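Local coordinates for pectinesterase inhibitor 1 (Arabidopsis thaliana, PDB 1X91), which inhibits plant pectin methylesterases of flowers, siliques and leaves, and occurs as a monomer and a homodimer, at residues P18-K23 and K137-I142. The protein carries 1 engineered substitution. Residues are numbered along the deposited sequence; the frame is centred on the assembly and turned at random.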
# COMPACT_ATOMS: atom_id res chain seq x y z
N PRO A 18 -12.03 5.30 -6.20
CA PRO A 18 -12.38 4.45 -7.34
C PRO A 18 -11.63 4.86 -8.61
O PRO A 18 -11.31 3.94 -9.35
CB PRO A 18 -13.93 4.57 -7.42
CG PRO A 18 -14.29 4.81 -6.03
CD PRO A 18 -13.23 5.88 -5.58
N SER A 19 -11.34 6.15 -8.86
CA SER A 19 -10.57 6.56 -10.04
C SER A 19 -9.23 5.82 -10.06
O SER A 19 -8.85 5.23 -11.07
CB SER A 19 -10.33 8.06 -10.11
OG SER A 19 -11.58 8.74 -10.25
N PHE A 20 -8.53 5.86 -8.94
CA PHE A 20 -7.25 5.16 -8.86
C PHE A 20 -7.38 3.68 -9.15
O PHE A 20 -6.58 3.10 -9.90
CB PHE A 20 -6.59 5.37 -7.49
CG PHE A 20 -5.31 4.57 -7.33
CD1 PHE A 20 -4.10 5.14 -7.60
CD2 PHE A 20 -5.35 3.26 -6.91
CE1 PHE A 20 -2.91 4.42 -7.43
CE2 PHE A 20 -4.18 2.49 -6.80
CZ PHE A 20 -2.96 3.09 -7.04
N CYS A 21 -8.38 3.05 -8.57
CA CYS A 21 -8.61 1.63 -8.71
C CYS A 21 -8.94 1.29 -10.16
O CYS A 21 -8.40 0.36 -10.69
CB CYS A 21 -9.73 1.16 -7.80
SG CYS A 21 -10.28 -0.53 -7.91
N LEU A 22 -9.80 2.08 -10.79
CA LEU A 22 -10.10 1.87 -12.20
C LEU A 22 -8.86 1.99 -13.07
O LEU A 22 -8.63 1.19 -13.94
CB LEU A 22 -11.19 2.85 -12.68
CG LEU A 22 -12.55 2.64 -12.02
CD1 LEU A 22 -13.46 3.88 -12.29
CD2 LEU A 22 -13.28 1.34 -12.46
N LYS A 23 -8.04 3.01 -12.82
CA LYS A 23 -6.81 3.14 -13.52
C LYS A 23 -5.94 1.91 -13.34
O LYS A 23 -5.40 1.36 -14.30
CB LYS A 23 -6.09 4.40 -13.06
CG LYS A 23 -4.71 4.67 -13.69
CD LYS A 23 -4.01 5.89 -13.11
CE LYS A 23 -4.32 7.14 -13.82
NZ LYS A 23 -3.36 8.26 -13.47
N LYS A 137 -1.78 3.47 0.22
CA LYS A 137 -3.02 3.36 0.93
C LYS A 137 -4.12 2.83 -0.03
O LYS A 137 -4.90 1.94 0.35
CB LYS A 137 -3.36 4.72 1.52
CG LYS A 137 -4.64 4.77 2.22
CD LYS A 137 -4.70 6.11 3.01
CE LYS A 137 -6.03 6.25 3.60
NZ LYS A 137 -6.21 7.57 4.22
N ASN A 138 -4.16 3.38 -1.22
CA ASN A 138 -5.17 2.97 -2.22
C ASN A 138 -4.98 1.51 -2.64
O ASN A 138 -5.97 0.74 -2.75
CB ASN A 138 -5.07 3.89 -3.43
CG ASN A 138 -5.59 5.29 -3.13
OD1 ASN A 138 -6.42 5.47 -2.24
ND2 ASN A 138 -5.07 6.29 -3.85
N LEU A 139 -3.74 1.10 -2.91
CA LEU A 139 -3.43 -0.27 -3.29
C LEU A 139 -3.80 -1.21 -2.16
O LEU A 139 -4.37 -2.28 -2.39
CB LEU A 139 -1.95 -0.44 -3.67
CG LEU A 139 -1.56 0.19 -4.99
CD1 LEU A 139 -0.07 0.23 -5.06
CD2 LEU A 139 -2.10 -0.66 -6.14
N CYS A 140 -3.47 -0.84 -0.91
CA CYS A 140 -3.91 -1.70 0.21
C CYS A 140 -5.42 -1.82 0.26
O CYS A 140 -5.95 -2.91 0.53
CB CYS A 140 -3.36 -1.23 1.57
SG CYS A 140 -1.59 -1.36 1.83
N GLY A 141 -6.12 -0.72 -0.00
CA GLY A 141 -7.58 -0.73 -0.01
C GLY A 141 -8.13 -1.71 -1.04
O GLY A 141 -9.04 -2.48 -0.72
N ILE A 142 -7.52 -1.76 -2.22
CA ILE A 142 -7.90 -2.71 -3.25
C ILE A 142 -7.62 -4.14 -2.77
O ILE A 142 -8.45 -5.04 -2.90
CB ILE A 142 -7.18 -2.41 -4.60
CG1 ILE A 142 -7.61 -1.06 -5.15
CG2 ILE A 142 -7.48 -3.52 -5.59
CD1 ILE A 142 -6.77 -0.53 -6.30
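Phe20 lays one face of its ring on Asn138, where the helix 18-27 of the N-terminal alpha-hairpin extension meets the last helix of the four-helix bundle, 127-149. The Asn138 CB makes a CH-pi contact, 3.9 Å from the ring centroid. It lies over the face, shifted toward the rim, nearest the Phe20 CD2 at 3.5 Å. The amide plane is turned 44° from the ring. Leu139 meets the ring at its edge, with its CG 3.8 Å from the Phe20 CZ and its CD2 in the ring plane. Ile142 brings its CD1 to the same edge, 4.0 Å from the Phe20 CE2. CG of Phe20 stands anti to the backbone N (chi1 175°), which carries the ring across to helix 127-149. With an alanine in place of Phe20, the Asn138 CB would probably lose its aromatic partner and a gap would open beside Leu139. The two segments cross at -74° with axes 10.0 Å apart, and no hydrogen bond joins them. Leu139 and Ile142 also touch Phe24, one turn further along helix 18-27. Cys21 is tied to Cys12 by a disulfide, which fixes this helix to the preceding chain. The Cys21 CB rests 3.7 Å from the Ile142 CD1.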